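Local atomic coordinates of putative ABC-transporter ATP-binding protein (Alicyclobacillus acidocaldarius, PDB entry 1Z47), a protein that probably binds and hydrolyses ATP to power the uptake of sulfate by a membrane-bound ABC transporter. Residues M102-N107 with Q152-A157; E208-A213 with E231-K236; V224-T229 with L240-F245. One frame throughout, in Å; residues are numbered along the deposited sequence.

Contact 1 (M102-N107 with Q152-A157); sequences MTVYDN and QRVALA
Val-104 and Val-154 bring the two helices closest, with their CA atoms 6.7 Å apart; the first turn of helix 104-109 here meets the middle of helix 148-160. Their branched side chains cross obliquely: CG1 of Val-104 lies 3.9 Å from CG2 of Val-154, which also faces the other methyl of Val-104. CG1 of Val-154, anti to the backbone N (chi1 178°), points instead between CG1 of Val-104 and CB of Asn-107, 4.2 Å from the latter. This is the helical subdomain of an ABC ATPase, and helix 148-160 begins within the LSGGQ signature sequence. With an alanine here in place of Val-154, both methyls would go, which would probably open a gap between the helices beside Val-104. The start of helix 104-109 is fixed by polar bonds around this apolar patch. Thr-103 is the N-cap, its OG1 accepting from N of Asp-106 at 3.2 Å. Thr-103 O takes two bonds from Asn-107, one from the backbone N and one from ND2 (3.1 Å), the amide nitrogen standing above the carbonyl plane. Asn-107 OD1 is held by the backbone N of Phe-99, and Val-108 continues the apolar packing against Val-154.

Contact 2 (E208-A213 with E231-K236); sequences EALEVA and EEVYEK
Leu-210, on helix 206-212, faces the short helix 230-235 across a wide gap between backbones, its CA 8.1 Å from that of Glu-231, the shortest CA separation here. Only side chains bridge this distance, and no hydrogen bond crosses it. Leu-210 does so with its forked end: CD1, anti to CA (chi2 172°), continues the line of the chain to the Tyr-234 ring, reaching CD1 of the tyrosine at 4.4 Å, while CD2 branches off to CG2 of Val-233 at 4.2 Å. The leucine thus spans two successive residues of the facing helix, both of which point toward helix 206-212. Tyr-234 has CG anti to its own backbone N (chi1 -174°), and the ring stands off the helix beside Leu-210. In the ABC ATPase fold, helix 206-212 follows the switch-histidine loop and leads into strand 215-220, whereas helix 230-235 comes after edge strand 223-228; the contact joins the helices that precede and follow the antiparallel hairpin of these two strands. Ile-246 touches both Leu-210 and Tyr-234. The phenol hydroxyl of Tyr-234 bonds Lys-287 NZ, its ring has a cation-pi contact with Arg-285, and at the subunit interface Phe-308 of the second subunit meets it edge-to-face and also packs on Leu-210. Glu-231 and Glu-235 form salt bridges with Arg-334 of the second subunit.

Contact 3 (V224-T229 with L240-F245); sequences VEQFGT and LFVASF
Phe-241, in the first turn of helix 240-245, meets Glu-225 of strand 223-228. The two side chains cross at about a right angle: CG of Glu-225 lies 3.9 Å from CD2 of the ring, and the bend at chi2 (-80°) carries OE1 back to within 3.7 Å of Phe-241 CB. Val-242 follows and engages two strand residues. Its CG2 touches CB of Glu-225 at 3.8 Å, and its CG1 lies 3.4 Å from OE1 of Gln-226, whose chain extends across the valine. Both strand side chains can turn to the helix because the backbones of Glu-225 and Gln-226 both bond to Val-218, consistent with a classic beta bulge in this antiparallel hairpin. Ser-244 OG donates back one turn to Leu-240 O at 2.7 Å. Phe-245 then places CB 3.8 Å above one face of the Phe-241 ring, offset toward its rim; His-220 also stacks on that ring. No hydrogen bond joins strand and helix directly: methylenes and OE1 atoms of Glu-225 and Gln-226 alike rest on Phe-241 and Val-242, and the same oxygens bond Thr-239 OG1 and Gly-238 N, respectively, which ties the strand to the loop before the helix.

Contact 1 comes first along the chain and is complete before the others begin; its centre lies 32 Å from that of contact 2 and 36 Å from that of contact 3. It belongs to the helical subdomain, whereas contacts 2 and 3, with centres 10 Å apart, lie well away from it, beside edge strand 223-228 of the mixed sheet. Their segments alternate along the chain: helix 206-212, strand 223-228, helix 230-235, helix 240-245, the last three following one another directly. Val-233 joins them: its CG1 is 3.9 Å from Gln-226 CD, and its O is 3.5 Å from Val-242 CG1. Both contacts also touch the second subunit, and helix 240-245 leads into the C-terminal beta-rich part.

Contact 1 (M102-N107 with Q152-A157)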
ATOM      1  N   MET B 102      -3.384 -30.889  10.744  1.00 47.85           N
ATOM      2  CA  MET B 102      -3.985 -30.753  12.059  1.00 45.37           C
ATOM      3  C   MET B 102      -5.160 -29.797  11.902  1.00 40.14           C
ATOM      4  O   MET B 102      -5.099 -28.860  11.098  1.00 37.41           O
ATOM      5  CB  MET B 102      -2.988 -30.107  13.009  1.00 44.77           C
ATOM      6  CG  MET B 102      -2.685 -30.865  14.257  1.00 53.71           C
ATOM      7  SD  MET B 102      -1.437 -29.937  15.191  1.00 56.60           S
ATOM      8  CE  MET B 102       0.052 -30.751  14.530  1.00 58.55           C
ATOM      9  N   THR B 103      -6.219 -30.026  12.663  1.00 35.69           N
ATOM     10  CA  THR B 103      -7.359 -29.132  12.620  1.00 33.96           C
ATOM     11  C   THR B 103      -6.948 -27.803  13.270  1.00 30.91           C
ATOM     12  O   THR B 103      -5.895 -27.684  13.899  1.00 27.75           O
ATOM     13  CB  THR B 103      -8.541 -29.677  13.420  1.00 33.84           C
ATOM     14  OG1 THR B 103      -8.126 -29.910  14.777  1.00 37.36           O
ATOM     15  CG2 THR B 103      -9.077 -30.970  12.777  1.00 42.13           C
ATOM     16  N   VAL B 104      -7.798 -26.816  13.074  1.00 28.27           N
ATOM     17  CA  VAL B 104      -7.610 -25.511  13.638  1.00 29.86           C
ATOM     18  C   VAL B 104      -7.470 -25.689  15.143  1.00 30.69           C
ATOM     19  O   VAL B 104      -6.517 -25.187  15.754  1.00 32.79           O
ATOM     20  CB  VAL B 104      -8.803 -24.647  13.286  1.00 25.55           C
ATOM     21  CG1 VAL B 104      -8.804 -23.353  14.129  1.00 31.98           C
ATOM     22  CG2 VAL B 104      -8.753 -24.331  11.767  1.00 28.97           C
ATOM     23  N   TYR B 105      -8.379 -26.446  15.739  1.00 29.49           N
ATOM     24  CA  TYR B 105      -8.321 -26.668  17.192  1.00 32.21           C
ATOM     25  C   TYR B 105      -6.955 -27.179  17.642  1.00 34.47           C
ATOM     26  O   TYR B 105      -6.372 -26.701  18.631  1.00 33.73           O
ATOM     27  CB  TYR B 105      -9.379 -27.688  17.624  1.00 30.61           C
ATOM     28  CG  TYR B 105      -9.374 -27.972  19.117  1.00 35.58           C
ATOM     29  CD1 TYR B 105     -10.334 -27.408  19.956  1.00 39.98           C
ATOM     30  CD2 TYR B 105      -8.414 -28.805  19.686  1.00 42.92           C
ATOM     31  CE1 TYR B 105     -10.344 -27.672  21.334  1.00 39.93           C
ATOM     32  CE2 TYR B 105      -8.410 -29.071  21.051  1.00 44.41           C
ATOM     33  CZ  TYR B 105      -9.381 -28.500  21.868  1.00 44.09           C
ATOM     34  OH  TYR B 105      -9.384 -28.764  23.221  1.00 51.59           O
ATOM     35  N   ASP B 106      -6.442 -28.172  16.942  1.00 37.15           N
ATOM     36  CA  ASP B 106      -5.166 -28.747  17.349  1.00 42.13           C
ATOM     37  C   ASP B 106      -3.981 -27.853  17.051  1.00 45.43           C
ATOM     38  O   ASP B 106      -2.991 -27.879  17.784  1.00 43.73           O
ATOM     39  CB  ASP B 106      -4.991 -30.131  16.726  1.00 42.84           C
ATOM     40  CG  ASP B 106      -5.905 -31.152  17.357  1.00 44.55           C
ATOM     41  OD1 ASP B 106      -6.416 -30.881  18.464  1.00 51.04           O
ATOM     42  OD2 ASP B 106      -6.110 -32.224  16.764  1.00 46.93           O
ATOM     43  N   ASN B 107      -4.085 -27.056  15.990  1.00 42.54           N
ATOM     44  CA  ASN B 107      -3.013 -26.125  15.651  1.00 46.79           C
ATOM     45  C   ASN B 107      -2.866 -25.129  16.791  1.00 47.24           C
ATOM     46  O   ASN B 107      -1.754 -24.824  17.220  1.00 47.77           O
ATOM     47  CB  ASN B 107      -3.343 -25.358  14.377  1.00 44.46           C
ATOM     48  CG  ASN B 107      -2.633 -25.917  13.167  1.00 50.40           C
ATOM     49  OD1 ASN B 107      -1.451 -25.643  12.946  1.00 47.33           O
ATOM     50  ND2 ASN B 107      -3.346 -26.717  12.379  1.00 44.38           N
ATOM     51  N   GLN B 152      -4.405 -16.780   8.873  1.00 37.19           N
ATOM     52  CA  GLN B 152      -3.609 -15.839   9.685  1.00 37.70           C
ATOM     53  C   GLN B 152      -4.256 -15.707  11.065  1.00 37.28           C
ATOM     54  O   GLN B 152      -3.566 -15.556  12.066  1.00 38.95           O
ATOM     55  CB  GLN B 152      -3.545 -14.453   9.030  1.00 36.78           C
ATOM     56  CG  GLN B 152      -2.727 -14.395   7.755  1.00 39.16           C
ATOM     57  CD  GLN B 152      -1.343 -14.986   7.936  1.00 42.95           C
ATOM     58  OE1 GLN B 152      -0.665 -14.718   8.931  1.00 49.85           O
ATOM     59  NE2 GLN B 152      -0.915 -15.799   6.969  1.00 42.21           N
ATOM     60  N   ARG B 153      -5.584 -15.741  11.128  1.00 37.86           N
ATOM     61  CA  ARG B 153      -6.217 -15.652  12.437  1.00 39.42           C
ATOM     62  C   ARG B 153      -5.816 -16.881  13.264  1.00 39.50           C
ATOM     63  O   ARG B 153      -5.587 -16.787  14.478  1.00 41.00           O
ATOM     64  CB  ARG B 153      -7.745 -15.559  12.321  1.00 41.85           C
ATOM     65  CG  ARG B 153      -8.229 -14.345  11.529  1.00 39.59           C
ATOM     66  CD  ARG B 153      -9.580 -13.804  12.022  1.00 43.82           C
ATOM     67  NE  ARG B 153     -10.691 -14.753  11.912  1.00 45.68           N
ATOM     68  CZ  ARG B 153     -11.392 -15.003  10.809  1.00 49.39           C
ATOM     69  NH1 ARG B 153     -12.381 -15.890  10.851  1.00 54.52           N
ATOM     70  NH2 ARG B 153     -11.131 -14.373   9.670  1.00 48.75           N
ATOM     71  N   VAL B 154      -5.697 -18.031  12.614  1.00 35.96           N
ATOM     72  CA  VAL B 154      -5.328 -19.252  13.327  1.00 33.62           C
ATOM     73  C   VAL B 154      -3.881 -19.174  13.821  1.00 35.78           C
ATOM     74  O   VAL B 154      -3.573 -19.599  14.927  1.00 32.38           O
ATOM     75  CB  VAL B 154      -5.527 -20.529  12.434  1.00 32.36           C
ATOM     76  CG1 VAL B 154      -5.085 -21.779  13.187  1.00 38.96           C
ATOM     77  CG2 VAL B 154      -6.998 -20.672  12.033  1.00 31.16           C
ATOM     78  N   ALA B 155      -2.999 -18.609  13.004  1.00 34.94           N
ATOM     79  CA  ALA B 155      -1.594 -18.476  13.373  1.00 35.46           C
ATOM     80  C   ALA B 155      -1.460 -17.557  14.594  1.00 33.61           C
ATOM     81  O   ALA B 155      -0.667 -17.814  15.504  1.00 40.35           O
ATOM     82  CB  ALA B 155      -0.780 -17.913  12.161  1.00 40.13           C
ATOM     83  N   LEU B 156      -2.231 -16.481  14.623  1.00 35.13           N
ATOM     84  CA  LEU B 156      -2.174 -15.576  15.767  1.00 36.41           C
ATOM     85  C   LEU B 156      -2.710 -16.300  17.015  1.00 39.99           C
ATOM     86  O   LEU B 156      -2.199 -16.099  18.127  1.00 37.92           O
ATOM     87  CB  LEU B 156      -2.983 -14.296  15.494  1.00 36.98           C
ATOM     88  CG  LEU B 156      -3.070 -13.249  16.617  1.00 41.03           C
ATOM     89  CD1 LEU B 156      -1.669 -12.821  17.059  1.00 40.17           C
ATOM     90  CD2 LEU B 156      -3.859 -12.036  16.122  1.00 39.75           C
ATOM     91  N   ALA B 157      -3.715 -17.161  16.839  1.00 37.16           N
ATOM     92  CA  ALA B 157      -4.271 -17.905  17.982  1.00 37.17           C
ATOM     93  C   ALA B 157      -3.229 -18.880  18.572  1.00 36.86           C
ATOM     94  O   ALA B 157      -3.067 -18.967  19.798  1.00 39.65           O
ATOM     95  CB  ALA B 157      -5.552 -18.660  17.553  1.00 32.45           C
TER

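Contact 2 (E208-A213 with E231-K236)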
ATOM      1  N   GLU B 208       1.287   1.914   7.041  1.00 33.08           N
ATOM      2  CA  GLU B 208       0.921   0.845   7.967  1.00 36.19           C
ATOM      3  C   GLU B 208       1.412   1.177   9.380  1.00 39.14           C
ATOM      4  O   GLU B 208       0.709   0.944  10.369  1.00 34.67           O
ATOM      5  CB  GLU B 208       1.531  -0.485   7.528  1.00 38.08           C
ATOM      6  CG  GLU B 208       1.295  -1.606   8.519  1.00 42.63           C
ATOM      7  CD  GLU B 208       1.932  -2.933   8.114  1.00 50.87           C
ATOM      8  OE1 GLU B 208       3.003  -2.930   7.463  1.00 50.79           O
ATOM      9  OE2 GLU B 208       1.362  -3.990   8.470  1.00 57.01           O
ATOM     10  N   ALA B 209       2.621   1.719   9.469  1.00 35.28           N
ATOM     11  CA  ALA B 209       3.180   2.071  10.771  1.00 40.12           C
ATOM     12  C   ALA B 209       2.338   3.155  11.467  1.00 36.98           C
ATOM     13  O   ALA B 209       2.017   3.036  12.641  1.00 40.15           O
ATOM     14  CB  ALA B 209       4.634   2.528  10.613  1.00 38.73           C
ATOM     15  N   LEU B 210       1.975   4.205  10.748  1.00 35.25           N
ATOM     16  CA  LEU B 210       1.173   5.274  11.350  1.00 37.52           C
ATOM     17  C   LEU B 210      -0.190   4.763  11.786  1.00 40.28           C
ATOM     18  O   LEU B 210      -0.748   5.201  12.800  1.00 36.20           O
ATOM     19  CB  LEU B 210       0.935   6.423  10.361  1.00 32.37           C
ATOM     20  CG  LEU B 210       2.130   7.233   9.836  1.00 37.82           C
ATOM     21  CD1 LEU B 210       1.628   8.177   8.726  1.00 38.24           C
ATOM     22  CD2 LEU B 210       2.797   8.023  10.961  1.00 33.17           C
ATOM     23  N   GLU B 211      -0.732   3.846  10.998  1.00 39.21           N
ATOM     24  CA  GLU B 211      -2.047   3.308  11.269  1.00 39.98           C
ATOM     25  C   GLU B 211      -2.209   2.454  12.514  1.00 42.44           C
ATOM     26  O   GLU B 211      -3.204   2.593  13.239  1.00 43.66           O
ATOM     27  CB  GLU B 211      -2.519   2.489  10.086  1.00 43.84           C
ATOM     28  CG  GLU B 211      -3.750   1.683  10.419  1.00 48.33           C
ATOM     29  CD  GLU B 211      -4.965   2.121   9.650  1.00 51.15           C
ATOM     30  OE1 GLU B 211      -5.076   3.320   9.299  1.00 57.74           O
ATOM     31  OE2 GLU B 211      -5.821   1.253   9.412  1.00 54.41           O
ATOM     32  N   VAL B 212      -1.262   1.556  12.766  1.00 38.57           N
ATOM     33  CA  VAL B 212      -1.424   0.679  13.912  1.00 40.71           C
ATOM     34  C   VAL B 212      -0.462   0.818  15.076  1.00 39.47           C
ATOM     35  O   VAL B 212      -0.778   0.361  16.163  1.00 38.59           O
ATOM     36  CB  VAL B 212      -1.431  -0.816  13.472  1.00 42.24           C
ATOM     37  CG1 VAL B 212      -2.504  -1.053  12.403  1.00 45.85           C
ATOM     38  CG2 VAL B 212      -0.087  -1.208  12.952  1.00 36.66           C
ATOM     39  N   ALA B 213       0.687   1.459  14.881  1.00 37.57           N
ATOM     40  CA  ALA B 213       1.650   1.551  15.989  1.00 36.57           C
ATOM     41  C   ALA B 213       1.429   2.661  17.014  1.00 33.14           C
ATOM     42  O   ALA B 213       0.937   3.751  16.684  1.00 34.94           O
ATOM     43  CB  ALA B 213       3.063   1.650  15.428  1.00 36.26           C
ATOM     44  N   GLU B 231       2.338  10.957  15.193  1.00 47.26           N
ATOM     45  CA  GLU B 231       2.303  12.393  15.030  1.00 44.82           C
ATOM     46  C   GLU B 231       3.708  12.953  15.171  1.00 42.95           C
ATOM     47  O   GLU B 231       4.110  13.809  14.393  1.00 46.36           O
ATOM     48  CB  GLU B 231       1.367  13.040  16.049  1.00 47.86           C
ATOM     49  CG  GLU B 231       1.118  14.501  15.724  1.00 57.78           C
ATOM     50  CD  GLU B 231       0.193  15.181  16.705  1.00 62.38           C
ATOM     51  OE1 GLU B 231       0.049  16.424  16.612  1.00 62.07           O
ATOM     52  OE2 GLU B 231      -0.386  14.474  17.558  1.00 63.14           O
ATOM     53  N   GLU B 232       4.456  12.444  16.147  1.00 39.78           N
ATOM     54  CA  GLU B 232       5.811  12.900  16.356  1.00 44.28           C
ATOM     55  C   GLU B 232       6.658  12.732  15.090  1.00 45.43           C
ATOM     56  O   GLU B 232       7.201  13.715  14.570  1.00 41.94           O
ATOM     57  CB  GLU B 232       6.444  12.157  17.541  1.00 46.51           C
ATOM     58  CG  GLU B 232       6.056  12.794  18.884  1.00 49.70           C
ATOM     59  CD  GLU B 232       6.444  11.989  20.117  1.00 50.84           C
ATOM     60  OE1 GLU B 232       6.190  12.502  21.233  1.00 53.60           O
ATOM     61  OE2 GLU B 232       6.987  10.867  19.995  1.00 45.91           O
ATOM     62  N   VAL B 233       6.747  11.503  14.578  1.00 38.63           N
ATOM     63  CA  VAL B 233       7.568  11.268  13.390  1.00 40.39           C
ATOM     64  C   VAL B 233       7.082  11.979  12.132  1.00 38.41           C
ATOM     65  O   VAL B 233       7.887  12.275  11.254  1.00 40.04           O
ATOM     66  CB  VAL B 233       7.740   9.759  13.099  1.00 39.22           C
ATOM     67  CG1 VAL B 233       8.496   9.114  14.238  1.00 38.50           C
ATOM     68  CG2 VAL B 233       6.378   9.096  12.889  1.00 35.84           C
ATOM     69  N   TYR B 234       5.785  12.282  12.052  1.00 36.76           N
ATOM     70  CA  TYR B 234       5.224  12.962  10.887  1.00 38.54           C
ATOM     71  C   TYR B 234       5.343  14.486  10.949  1.00 41.15           C
ATOM     72  O   TYR B 234       5.712  15.131   9.960  1.00 35.88           O
ATOM     73  CB  TYR B 234       3.736  12.607  10.719  1.00 31.40           C
ATOM     74  CG  TYR B 234       3.082  13.152   9.450  1.00 36.70           C
ATOM     75  CD1 TYR B 234       2.963  12.367   8.295  1.00 35.71           C
ATOM     76  CD2 TYR B 234       2.556  14.439   9.416  1.00 39.26           C
ATOM     77  CE1 TYR B 234       2.331  12.863   7.143  1.00 41.04           C
ATOM     78  CE2 TYR B 234       1.925  14.934   8.279  1.00 41.63           C
ATOM     79  CZ  TYR B 234       1.813  14.148   7.149  1.00 34.60           C
ATOM     80  OH  TYR B 234       1.159  14.653   6.050  1.00 39.23           O
ATOM     81  N   GLU B 235       5.009  15.061  12.103  1.00 40.10           N
ATOM     82  CA  GLU B 235       5.052  16.509  12.249  1.00 43.90           C
ATOM     83  C   GLU B 235       6.387  17.065  12.737  1.00 42.82           C
ATOM     84  O   GLU B 235       6.726  18.202  12.415  1.00 45.03           O
ATOM     85  CB  GLU B 235       3.915  16.967  13.170  1.00 44.57           C
ATOM     86  CG  GLU B 235       2.522  16.619  12.630  1.00 49.12           C
ATOM     87  CD  GLU B 235       2.108  17.437  11.410  1.00 54.28           C
ATOM     88  OE1 GLU B 235       2.987  17.863  10.624  1.00 58.93           O
ATOM     89  OE2 GLU B 235       0.889  17.645  11.221  1.00 57.62           O
ATOM     90  N   LYS B 236       7.141  16.262  13.490  1.00 38.50           N
ATOM     91  CA  LYS B 236       8.437  16.667  14.017  1.00 39.03           C
ATOM     92  C   LYS B 236       9.555  15.675  13.654  1.00 35.93           C
ATOM     93  O   LYS B 236      10.215  15.104  14.522  1.00 32.73           O
ATOM     94  CB  LYS B 236       8.344  16.848  15.539  1.00 42.72           C
ATOM     95  CG  LYS B 236       7.281  17.883  15.933  1.00 47.38           C
ATOM     96  CD  LYS B 236       7.278  18.192  17.436  1.00 55.06           C
ATOM     97  CE  LYS B 236       6.575  17.111  18.248  1.00 61.24           C
ATOM     98  NZ  LYS B 236       6.620  17.365  19.722  1.00 58.25           N
TER

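Contact 3 (V224-T229 with L240-F245)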
ATOM      1  N   VAL B 224      19.047   3.876  14.625  1.00 37.34           N
ATOM      2  CA  VAL B 224      17.739   4.399  14.937  1.00 39.14           C
ATOM      3  C   VAL B 224      17.736   5.894  14.605  1.00 43.30           C
ATOM      4  O   VAL B 224      18.458   6.677  15.219  1.00 44.43           O
ATOM      5  CB  VAL B 224      17.422   4.219  16.428  1.00 36.57           C
ATOM      6  CG1 VAL B 224      16.112   4.869  16.770  1.00 36.20           C
ATOM      7  CG2 VAL B 224      17.405   2.751  16.764  1.00 38.60           C
ATOM      8  N   GLU B 225      16.918   6.292  13.639  1.00 38.46           N
ATOM      9  CA  GLU B 225      16.823   7.684  13.241  1.00 42.92           C
ATOM     10  C   GLU B 225      15.928   8.434  14.212  1.00 43.68           C
ATOM     11  O   GLU B 225      16.199   9.580  14.565  1.00 46.37           O
ATOM     12  CB  GLU B 225      16.249   7.788  11.827  1.00 40.96           C
ATOM     13  CG  GLU B 225      17.136   7.168  10.754  1.00 45.20           C
ATOM     14  CD  GLU B 225      18.267   8.091  10.342  1.00 41.01           C
ATOM     15  OE1 GLU B 225      17.993   9.287  10.197  1.00 43.02           O
ATOM     16  OE2 GLU B 225      19.411   7.623  10.150  1.00 48.81           O
ATOM     17  N   GLN B 226      14.844   7.792  14.631  1.00 42.32           N
ATOM     18  CA  GLN B 226      13.911   8.408  15.572  1.00 39.70           C
ATOM     19  C   GLN B 226      12.984   7.335  16.137  1.00 39.23           C
ATOM     20  O   GLN B 226      12.783   6.284  15.531  1.00 39.48           O
ATOM     21  CB  GLN B 226      13.108   9.531  14.889  1.00 38.20           C
ATOM     22  CG  GLN B 226      12.003  10.153  15.748  1.00 38.60           C
ATOM     23  CD  GLN B 226      11.488  11.477  15.218  1.00 42.81           C
ATOM     24  OE1 GLN B 226      11.553  11.764  14.015  1.00 43.00           O
ATOM     25  NE2 GLN B 226      10.952  12.292  16.114  1.00 43.73           N
ATOM     26  N   PHE B 227      12.453   7.598  17.316  1.00 38.01           N
ATOM     27  CA  PHE B 227      11.553   6.669  17.980  1.00 41.98           C
ATOM     28  C   PHE B 227      10.490   7.550  18.611  1.00 43.24           C
ATOM     29  O   PHE B 227      10.734   8.202  19.622  1.00 45.95           O
ATOM     30  CB  PHE B 227      12.345   5.872  19.025  1.00 44.25           C
ATOM     31  CG  PHE B 227      11.551   4.791  19.716  1.00 45.81           C
ATOM     32  CD1 PHE B 227      10.575   4.061  19.025  1.00 46.33           C
ATOM     33  CD2 PHE B 227      11.797   4.486  21.054  1.00 47.20           C
ATOM     34  CE1 PHE B 227       9.857   3.041  19.665  1.00 47.40           C
ATOM     35  CE2 PHE B 227      11.083   3.471  21.700  1.00 50.62           C
ATOM     36  CZ  PHE B 227      10.111   2.750  21.000  1.00 49.80           C
ATOM     37  N   GLY B 228       9.324   7.616  17.977  1.00 41.39           N
ATOM     38  CA  GLY B 228       8.258   8.453  18.481  1.00 41.51           C
ATOM     39  C   GLY B 228       6.876   8.051  17.996  1.00 44.27           C
ATOM     40  O   GLY B 228       6.726   7.076  17.254  1.00 41.44           O
ATOM     41  N   THR B 229       5.862   8.807  18.415  1.00 40.59           N
ATOM     42  CA  THR B 229       4.496   8.531  18.014  1.00 41.58           C
ATOM     43  C   THR B 229       4.298   8.899  16.556  1.00 44.10           C
ATOM     44  O   THR B 229       5.102   9.627  15.982  1.00 42.54           O
ATOM     45  CB  THR B 229       3.501   9.363  18.789  1.00 40.37           C
ATOM     46  OG1 THR B 229       3.660  10.729  18.406  1.00 40.37           O
ATOM     47  CG2 THR B 229       3.703   9.204  20.310  1.00 42.46           C
ATOM     48  N   LEU B 240      16.342  14.392   8.008  1.00 33.09           N
ATOM     49  CA  LEU B 240      15.819  14.482   6.666  1.00 34.92           C
ATOM     50  C   LEU B 240      15.285  13.104   6.271  1.00 33.78           C
ATOM     51  O   LEU B 240      14.271  13.004   5.568  1.00 34.83           O
ATOM     52  CB  LEU B 240      16.923  14.923   5.701  1.00 33.21           C
ATOM     53  CG  LEU B 240      16.601  14.851   4.209  1.00 33.36           C
ATOM     54  CD1 LEU B 240      15.428  15.774   3.850  1.00 32.98           C
ATOM     55  CD2 LEU B 240      17.858  15.285   3.435  1.00 36.90           C
ATOM     56  N   PHE B 241      15.961  12.046   6.721  1.00 34.92           N
ATOM     57  CA  PHE B 241      15.499  10.699   6.373  1.00 37.95           C
ATOM     58  C   PHE B 241      14.085  10.451   6.894  1.00 35.83           C
ATOM     59  O   PHE B 241      13.240   9.939   6.152  1.00 34.65           O
ATOM     60  CB  PHE B 241      16.411   9.580   6.920  1.00 35.06           C
ATOM     61  CG  PHE B 241      15.959   8.210   6.501  1.00 35.37           C
ATOM     62  CD1 PHE B 241      16.167   7.772   5.194  1.00 36.82           C
ATOM     63  CD2 PHE B 241      15.221   7.404   7.367  1.00 34.40           C
ATOM     64  CE1 PHE B 241      15.647   6.560   4.746  1.00 38.81           C
ATOM     65  CE2 PHE B 241      14.686   6.167   6.926  1.00 35.51           C
ATOM     66  CZ  PHE B 241      14.899   5.752   5.623  1.00 38.85           C
ATOM     67  N   VAL B 242      13.829  10.792   8.161  1.00 31.46           N
ATOM     68  CA  VAL B 242      12.490  10.598   8.731  1.00 34.69           C
ATOM     69  C   VAL B 242      11.499  11.457   7.957  1.00 32.84           C
ATOM     70  O   VAL B 242      10.412  11.010   7.590  1.00 35.97           O
ATOM     71  CB  VAL B 242      12.408  10.986  10.254  1.00 36.43           C
ATOM     72  CG1 VAL B 242      10.973  10.777  10.769  1.00 34.88           C
ATOM     73  CG2 VAL B 242      13.375  10.133  11.073  1.00 30.08           C
ATOM     74  N   ALA B 243      11.900  12.687   7.657  1.00 34.30           N
ATOM     75  CA  ALA B 243      11.037  13.594   6.925  1.00 29.26           C
ATOM     76  C   ALA B 243      10.672  13.082   5.534  1.00 30.09           C
ATOM     77  O   ALA B 243       9.557  13.285   5.055  1.00 34.15           O
ATOM     78  CB  ALA B 243      11.706  14.983   6.834  1.00 36.06           C
ATOM     79  N   SER B 244      11.618  12.412   4.889  1.00 30.89           N
ATOM     80  CA  SER B 244      11.407  11.894   3.549  1.00 32.32           C
ATOM     81  C   SER B 244      10.854  10.471   3.524  1.00 30.20           C
ATOM     82  O   SER B 244      10.388  10.016   2.495  1.00 35.03           O
ATOM     83  CB  SER B 244      12.737  11.916   2.791  1.00 34.91           C
ATOM     84  OG  SER B 244      13.388  13.138   3.021  1.00 41.77           O
ATOM     85  N   PHE B 245      10.904   9.769   4.648  1.00 30.22           N
ATOM     86  CA  PHE B 245      10.424   8.386   4.676  1.00 33.64           C
ATOM     87  C   PHE B 245       9.010   8.234   5.257  1.00 34.24           C
ATOM     88  O   PHE B 245       8.331   7.259   4.949  1.00 37.15           O
ATOM     89  CB  PHE B 245      11.417   7.507   5.457  1.00 30.86           C
ATOM     90  CG  PHE B 245      11.310   6.035   5.152  1.00 34.39           C
ATOM     91  CD1 PHE B 245      11.652   5.538   3.893  1.00 32.99           C
ATOM     92  CD2 PHE B 245      10.865   5.139   6.121  1.00 33.52           C
ATOM     93  CE1 PHE B 245      11.554   4.165   3.600  1.00 34.48           C
ATOM     94  CE2 PHE B 245      10.762   3.766   5.834  1.00 35.37           C
ATOM     95  CZ  PHE B 245      11.108   3.284   4.568  1.00 33.44           C
TER